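Local coordinates for protein AlyGC (Glaciecola chathamensis, PDB 5GKD) that cleaves the polysaccharide alginate as a lyase of polysaccharide lyase family 6, probably with the help of a bound calcium ion, at residues Met150-Asn162 with Ile187-Thr199. Numbering follows the deposited sequence.
Sequences MAVRLTTESSQQN and IGTSHHSLTDSFT. With PO4 (phosphate ion), chain G.
Asn162 holds CG between its backbone N and carbonyl carbon (chi1 45°), and Ser197 sets OG anti to its own N (chi1 179°), which brings amide and hydroxyl together. Asn162 ND2 donates to Ser197 OG at 2.9 Å, and its other hydrogen goes to Ser159 O, in the amide plane. Thr199 OG1 donates a hydrogen bond to a lone pair of Asn162 OD1 (2.9 Å) and accepts one from Ser197 OG; bonded at both ND2 and OD1, the buried amide is fixed in rotation. Backbone bonds from Gln161 N to Asp196 O and from Asn162 N to Ser197 O tie the two loops together. Leu154 CD1 packs 3.5 Å from Gly188 CA, against bare backbone. The His192 ring takes Leu154 O and Thr155 CA over one face, the latter a CH-pi contact 3.8 Å from the centroid; Gln160 NE2 binds that same Leu154 O nearly straight (172°). Arg153 NE and NH2 bind a phosphate, probably from the crystallisation liquor, at the guanidinium edge, with Thr155 CG2 over one face. Gly188 N to Val152 O (2.9 Å) continues the parallel pairing of strands 150-152 and 185-188, from successive coils of the right-handed parallel beta-helix expected of this family; strand 124-128 flanks the first.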
ATOM      1  N   MET A 150      10.216  11.689 -22.348  1.00 17.90           N
ATOM      2  CA  MET A 150      11.490  12.050 -22.950  1.00 17.87           C
ATOM      3  C   MET A 150      11.915  13.424 -22.475  1.00 18.24           C
ATOM      4  O   MET A 150      11.103  14.348 -22.447  1.00 18.06           O
ATOM      5  CB  MET A 150      11.411  12.062 -24.467  1.00 17.22           C
ATOM      6  CG  MET A 150      12.697  12.525 -25.117  1.00 16.92           C
ATOM      7  SD  MET A 150      12.634  12.322 -26.889  1.00 19.78           S
ATOM      8  CE  MET A 150      14.343  12.654 -27.308  1.00 15.61           C
ATOM      9  N   ALA A 151      13.192  13.557 -22.126  1.00 17.93           N
ATOM     10  CA  ALA A 151      13.720  14.830 -21.677  1.00 17.72           C
ATOM     11  C   ALA A 151      15.106  15.068 -22.270  1.00 18.86           C
ATOM     12  O   ALA A 151      15.826  14.131 -22.616  1.00 22.37           O
ATOM     13  CB  ALA A 151      13.768  14.893 -20.145  1.00 18.13           C
ATOM     14  N   VAL A 152      15.456  16.340 -22.407  1.00 18.57           N
ATOM     15  CA  VAL A 152      16.811  16.796 -22.707  1.00 16.19           C
ATOM     16  C   VAL A 152      17.373  17.371 -21.418  1.00 17.91           C
ATOM     17  O   VAL A 152      16.786  18.299 -20.855  1.00 18.24           O
ATOM     18  CB  VAL A 152      16.814  17.866 -23.811  1.00 18.71           C
ATOM     19  CG1 VAL A 152      18.164  18.548 -23.882  1.00 17.39           C
ATOM     20  CG2 VAL A 152      16.429  17.276 -25.144  1.00 18.52           C
ATOM     21  N   ARG A 153      18.476  16.817 -20.937  1.00 20.42           N
ATOM     22  CA  ARG A 153      19.110  17.288 -19.714  1.00 19.25           C
ATOM     23  C   ARG A 153      20.150  18.349 -20.028  1.00 19.69           C
ATOM     24  O   ARG A 153      20.827  18.292 -21.047  1.00 17.36           O
ATOM     25  CB  ARG A 153      19.815  16.157 -18.959  1.00 21.47           C
ATOM     26  CG  ARG A 153      18.931  15.187 -18.262  1.00 28.64           C
ATOM     27  CD  ARG A 153      18.279  15.790 -17.035  1.00 28.98           C
ATOM     28  NE  ARG A 153      18.916  15.449 -15.766  1.00 27.49           N
ATOM     29  CZ  ARG A 153      18.828  16.232 -14.696  1.00 36.75           C
ATOM     30  NH1 ARG A 153      18.180  17.389 -14.783  1.00 34.86           N
ATOM     31  NH2 ARG A 153      19.395  15.896 -13.549  1.00 37.72           N
ATOM     32  N   LEU A 154      20.339  19.264 -19.084  1.00 22.07           N
ATOM     33  CA  LEU A 154      21.229  20.400 -19.279  1.00 21.22           C
ATOM     34  C   LEU A 154      22.168  20.573 -18.095  1.00 20.50           C
ATOM     35  O   LEU A 154      22.589  21.688 -17.783  1.00 23.04           O
ATOM     36  CB  LEU A 154      20.416  21.668 -19.493  1.00 16.67           C
ATOM     37  CG  LEU A 154      19.505  21.579 -20.709  1.00 18.44           C
ATOM     38  CD1 LEU A 154      18.576  22.772 -20.699  1.00 14.87           C
ATOM     39  CD2 LEU A 154      20.339  21.531 -21.967  1.00 17.54           C
ATOM     40  N   THR A 155      22.494  19.479 -17.419  1.00 22.95           N
ATOM     41  CA  THR A 155      23.037  19.618 -16.080  1.00 26.10           C
ATOM     42  C   THR A 155      24.463  20.138 -16.081  1.00 24.68           C
ATOM     43  O   THR A 155      24.886  20.719 -15.083  1.00 31.07           O
ATOM     44  CB  THR A 155      22.903  18.294 -15.328  1.00 28.01           C
ATOM     45  OG1 THR A 155      23.369  17.225 -16.135  1.00 31.18           O
ATOM     46  CG2 THR A 155      21.456  18.044 -15.035  1.00 25.42           C
ATOM     47  N   THR A 156      25.199  19.986 -17.176  1.00 27.15           N
ATOM     48  CA  THR A 156      26.490  20.637 -17.324  1.00 26.74           C
ATOM     49  C   THR A 156      26.538  21.343 -18.668  1.00 25.66           C
ATOM     50  O   THR A 156      25.746  21.073 -19.575  1.00 21.80           O
ATOM     51  CB  THR A 156      27.695  19.656 -17.210  1.00 27.25           C
ATOM     52  OG1 THR A 156      27.828  18.891 -18.411  1.00 32.90           O
ATOM     53  CG2 THR A 156      27.496  18.688 -16.056  1.00 31.94           C
ATOM     54  N   GLU A 157      27.499  22.257 -18.767  1.00 24.57           N
ATOM     55  CA  GLU A 157      27.758  22.966 -20.010  1.00 24.87           C
ATOM     56  C   GLU A 157      28.004  22.012 -21.174  1.00 26.47           C
ATOM     57  O   GLU A 157      27.726  22.363 -22.323  1.00 24.01           O
ATOM     58  CB  GLU A 157      28.960  23.892 -19.818  1.00 25.71           C
ATOM     59  CG  GLU A 157      29.178  24.840 -20.964  1.00 36.72           C
ATOM     60  CD  GLU A 157      30.316  25.807 -20.707  1.00 50.90           C
ATOM     61  OE1 GLU A 157      30.868  26.335 -21.694  1.00 58.30           O
ATOM     62  OE2 GLU A 157      30.664  26.031 -19.526  1.00 49.28           O
ATOM     63  N   SER A 158      28.522  20.807 -20.904  1.00 24.41           N
ATOM     64  CA  SER A 158      28.736  19.822 -21.963  1.00 24.44           C
ATOM     65  C   SER A 158      27.434  19.336 -22.586  1.00 23.11           C
ATOM     66  O   SER A 158      27.460  18.798 -23.692  1.00 22.54           O
ATOM     67  CB  SER A 158      29.508  18.615 -21.428  1.00 24.92           C
ATOM     68  OG  SER A 158      30.733  19.017 -20.864  1.00 37.26           O
ATOM     69  N   SER A 159      26.313  19.489 -21.889  1.00 21.70           N
ATOM     70  CA  SER A 159      25.000  19.117 -22.398  1.00 23.08           C
ATOM     71  C   SER A 159      24.158  20.326 -22.808  1.00 23.61           C
ATOM     72  O   SER A 159      23.081  20.148 -23.382  1.00 19.49           O
ATOM     73  CB  SER A 159      24.251  18.293 -21.342  1.00 18.85           C
ATOM     74  OG  SER A 159      24.835  17.011 -21.189  1.00 22.26           O
ATOM     75  N   GLN A 160      24.621  21.539 -22.526  1.00 21.96           N
ATOM     76  CA  GLN A 160      23.957  22.750 -22.970  1.00 21.24           C
ATOM     77  C   GLN A 160      24.397  23.075 -24.394  1.00 20.56           C
ATOM     78  O   GLN A 160      25.295  22.444 -24.943  1.00 25.79           O
ATOM     79  CB  GLN A 160      24.265  23.892 -22.001  1.00 21.10           C
ATOM     80  CG  GLN A 160      23.744  23.616 -20.600  1.00 20.89           C
ATOM     81  CD  GLN A 160      24.460  24.447 -19.551  1.00 21.27           C
ATOM     82  OE1 GLN A 160      25.195  25.366 -19.883  1.00 25.91           O
ATOM     83  NE2 GLN A 160      24.266  24.112 -18.293  1.00 17.84           N
ATOM     84  N   GLN A 161      23.733  24.051 -25.005  1.00 22.27           N
ATOM     85  CA  GLN A 161      24.008  24.454 -26.390  1.00 23.98           C
ATOM     86  C   GLN A 161      24.156  23.231 -27.293  1.00 22.12           C
ATOM     87  O   GLN A 161      25.145  23.063 -28.011  1.00 21.27           O
ATOM     88  CB  GLN A 161      25.250  25.343 -26.459  1.00 24.79           C
ATOM     89  CG  GLN A 161      25.184  26.525 -25.529  1.00 24.02           C
ATOM     90  CD  GLN A 161      26.384  27.423 -25.637  1.00 31.59           C
ATOM     91  OE1 GLN A 161      26.668  27.959 -26.703  1.00 36.77           O
ATOM     92  NE2 GLN A 161      27.106  27.592 -24.528  1.00 30.40           N
ATOM     93  N   ASN A 162      23.157  22.356 -27.235  1.00 22.75           N
ATOM     94  CA  ASN A 162      23.313  21.024 -27.800  1.00 20.50           C
ATOM     95  C   ASN A 162      22.939  20.941 -29.271  1.00 21.37           C
ATOM     96  O   ASN A 162      23.503  20.119 -29.988  1.00 18.46           O
ATOM     97  CB  ASN A 162      22.481  20.010 -27.003  1.00 19.40           C
ATOM     98  CG  ASN A 162      21.057  20.512 -26.696  1.00 20.79           C
ATOM     99  OD1 ASN A 162      20.219  20.620 -27.596  1.00 17.79           O
ATOM    100  ND2 ASN A 162      20.791  20.814 -25.423  1.00 15.58           N
ATOM    101  N   ILE A 187      12.179  19.924 -22.088  1.00 18.75           N
ATOM    102  CA  ILE A 187      13.475  20.394 -22.569  1.00 17.56           C
ATOM    103  C   ILE A 187      14.112  21.218 -21.459  1.00 19.84           C
ATOM    104  O   ILE A 187      13.853  22.419 -21.311  1.00 18.71           O
ATOM    105  CB  ILE A 187      13.358  21.182 -23.873  1.00 17.32           C
ATOM    106  CG1 ILE A 187      12.536  20.382 -24.878  1.00 20.55           C
ATOM    107  CG2 ILE A 187      14.743  21.437 -24.459  1.00 18.37           C
ATOM    108  CD1 ILE A 187      12.191  21.178 -26.119  1.00 21.05           C
ATOM    109  N   GLY A 188      14.974  20.582 -20.694  1.00 18.02           N
ATOM    110  CA  GLY A 188      15.608  21.250 -19.592  1.00 17.13           C
ATOM    111  C   GLY A 188      14.841  21.056 -18.306  1.00 21.59           C
ATOM    112  O   GLY A 188      13.924  20.238 -18.180  1.00 20.84           O
ATOM    113  N   THR A 189      15.218  21.880 -17.342  1.00 21.27           N
ATOM    114  CA  THR A 189      14.771  21.766 -15.969  1.00 23.45           C
ATOM    115  C   THR A 189      14.871  23.165 -15.380  1.00 25.51           C
ATOM    116  O   THR A 189      15.587  24.017 -15.910  1.00 25.14           O
ATOM    117  CB  THR A 189      15.641  20.724 -15.244  1.00 27.58           C
ATOM    118  OG1 THR A 189      14.817  19.686 -14.692  1.00 31.38           O
ATOM    119  CG2 THR A 189      16.497  21.344 -14.202  1.00 24.50           C
ATOM    120  N   SER A 190      14.111  23.432 -14.320  1.00 24.23           N
ATOM    121  CA  SER A 190      14.082  24.799 -13.807  1.00 23.41           C
ATOM    122  C   SER A 190      15.481  25.283 -13.412  1.00 25.16           C
ATOM    123  O   SER A 190      15.843  26.434 -13.676  1.00 21.79           O
ATOM    124  CB  SER A 190      13.114  24.896 -12.628  1.00 23.41           C
ATOM    125  OG  SER A 190      13.628  24.201 -11.515  1.00 25.46           O
ATOM    126  N   HIS A 191      16.286  24.410 -12.804  1.00 24.56           N
ATOM    127  CA  HIS A 191      17.648  24.755 -12.382  1.00 27.25           C
ATOM    128  C   HIS A 191      18.477  25.330 -13.529  1.00 25.93           C
ATOM    129  O   HIS A 191      19.256  26.268 -13.337  1.00 25.90           O
ATOM    130  CB  HIS A 191      18.319  23.498 -11.825  1.00 34.47           C
ATOM    131  CG  HIS A 191      19.431  23.751 -10.857  1.00 43.96           C
ATOM    132  ND1 HIS A 191      20.660  24.243 -11.243  1.00 51.26           N
ATOM    133  CD2 HIS A 191      19.521  23.509  -9.527  1.00 52.89           C
ATOM    134  CE1 HIS A 191      21.449  24.328 -10.187  1.00 51.04           C
ATOM    135  NE2 HIS A 191      20.783  23.888  -9.133  1.00 56.96           N
ATOM    136  N   HIS A 192      18.299  24.794 -14.735  1.00 22.37           N
ATOM    137  CA  HIS A 192      19.110  25.117 -15.899  1.00 22.72           C
ATOM    138  C   HIS A 192      18.333  25.869 -16.978  1.00 22.18           C
ATOM    139  O   HIS A 192      18.776  25.922 -18.130  1.00 20.29           O
ATOM    140  CB  HIS A 192      19.702  23.826 -16.459  1.00 21.38           C
ATOM    141  CG  HIS A 192      20.473  23.063 -15.447  1.00 22.43           C
ATOM    142  ND1 HIS A 192      21.609  23.572 -14.851  1.00 24.21           N
ATOM    143  CD2 HIS A 192      20.260  21.854 -14.883  1.00 21.06           C
ATOM    144  CE1 HIS A 192      22.073  22.699 -13.978  1.00 20.22           C
ATOM    145  NE2 HIS A 192      21.274  21.649 -13.979  1.00 25.95           N
ATOM    146  N   SER A 193      17.199  26.468 -16.618  1.00 23.45           N
ATOM    147  CA  SER A 193      16.314  27.073 -17.602  1.00 23.00           C
ATOM    148  C   SER A 193      16.846  28.382 -18.157  1.00 21.62           C
ATOM    149  O   SER A 193      16.401  28.803 -19.224  1.00 21.51           O
ATOM    150  CB  SER A 193      14.925  27.282 -17.002  1.00 18.46           C
ATOM    151  OG  SER A 193      14.998  28.017 -15.797  1.00 23.09           O
ATOM    152  N   LEU A 194      17.802  29.021 -17.491  1.00 24.09           N
ATOM    153  CA  LEU A 194      18.414  30.227 -18.038  1.00 21.47           C
ATOM    154  C   LEU A 194      19.579  29.925 -18.969  1.00 22.78           C
ATOM    155  O   LEU A 194      20.156  30.853 -19.532  1.00 23.61           O
ATOM    156  CB  LEU A 194      18.863  31.153 -16.902  1.00 28.04           C
ATOM    157  CG  LEU A 194      17.700  31.502 -15.972  1.00 26.86           C
ATOM    158  CD1 LEU A 194      18.112  32.460 -14.875  1.00 28.69           C
ATOM    159  CD2 LEU A 194      16.563  32.095 -16.798  1.00 27.59           C
ATOM    160  N   THR A 195      19.926  28.660 -19.165  1.00 23.17           N
ATOM    161  CA  THR A 195      20.938  28.321 -20.151  1.00 21.86           C
ATOM    162  C   THR A 195      20.259  28.104 -21.496  1.00 21.34           C
ATOM    163  O   THR A 195      19.060  27.842 -21.566  1.00 21.67           O
ATOM    164  CB  THR A 195      21.724  27.069 -19.744  1.00 21.55           C
ATOM    165  OG1 THR A 195      20.893  25.913 -19.874  1.00 20.02           O
ATOM    166  CG2 THR A 195      22.190  27.176 -18.298  1.00 18.69           C
ATOM    167  N   ASP A 196      21.040  28.247 -22.561  1.00 23.35           N
ATOM    168  CA  ASP A 196      20.558  28.095 -23.927  1.00 22.68           C
ATOM    169  C   ASP A 196      20.749  26.649 -24.365  1.00 23.98           C
ATOM    170  O   ASP A 196      21.876  26.146 -24.384  1.00 24.09           O
ATOM    171  CB  ASP A 196      21.307  29.020 -24.885  1.00 25.31           C
ATOM    172  CG  ASP A 196      20.985  30.484 -24.676  1.00 28.28           C
ATOM    173  OD1 ASP A 196      19.881  30.803 -24.196  1.00 31.60           O
ATOM    174  OD2 ASP A 196      21.837  31.315 -25.021  1.00 30.29           O
ATOM    175  N   SER A 197      19.657  26.000 -24.757  1.00 23.92           N
ATOM    176  CA  SER A 197      19.702  24.617 -25.198  1.00 19.23           C
ATOM    177  C   SER A 197      19.801  24.468 -26.713  1.00 20.27           C
ATOM    178  O   SER A 197      20.505  23.577 -27.184  1.00 21.73           O
ATOM    179  CB  SER A 197      18.474  23.871 -24.666  1.00 18.47           C
ATOM    180  OG  SER A 197      18.465  22.526 -25.093  1.00 20.46           O
ATOM    181  N   PHE A 198      19.117  25.322 -27.483  1.00 21.12           N
ATOM    182  CA  PHE A 198      19.108  25.273 -28.955  1.00 23.42           C
ATOM    183  C   PHE A 198      18.551  23.956 -29.489  1.00 22.86           C
ATOM    184  O   PHE A 198      18.966  23.483 -30.538  1.00 23.32           O
ATOM    185  CB  PHE A 198      20.500  25.509 -29.546  1.00 22.68           C
ATOM    186  CG  PHE A 198      21.128  26.829 -29.164  1.00 23.61           C
ATOM    187  CD1 PHE A 198      20.402  27.998 -29.186  1.00 25.96           C
ATOM    188  CD2 PHE A 198      22.467  26.894 -28.830  1.00 25.26           C
ATOM    189  CE1 PHE A 198      21.002  29.220 -28.861  1.00 28.94           C
ATOM    190  CE2 PHE A 198      23.064  28.107 -28.500  1.00 24.45           C
ATOM    191  CZ  PHE A 198      22.325  29.267 -28.509  1.00 24.59           C
ATOM    192  N   THR A 199      17.611  23.350 -28.780  1.00 23.25           N
ATOM    193  CA  THR A 199      17.041  22.078 -29.206  1.00 20.48           C
ATOM    194  C   THR A 199      15.982  22.280 -30.282  1.00 19.24           C
ATOM    195  O   THR A 199      15.136  23.162 -30.175  1.00 22.05           O
ATOM    196  CB  THR A 199      16.419  21.356 -28.013  1.00 17.72           C
ATOM    197  OG1 THR A 199      17.437  21.066 -27.043  1.00 21.06           O
ATOM    198  CG2 THR A 199      15.751  20.069 -28.460  1.00 18.51           C
TER
HETATM  199  P   PO4 G 803      20.551  12.682 -13.595  1.00 45.79           P
HETATM  200  O1  PO4 G 803      20.870  13.361 -14.907  1.00 36.93           O
HETATM  201  O2  PO4 G 803      21.684  11.789 -13.131  1.00 33.96           O
HETATM  202  O3  PO4 G 803      19.291  11.874 -13.789  1.00 40.38           O
HETATM  203  O4  PO4 G 803      20.329  13.721 -12.522  1.00 47.84           O
HETATM  204  O   HOH W   1      15.742  17.940 -18.388  1.00 21.66           O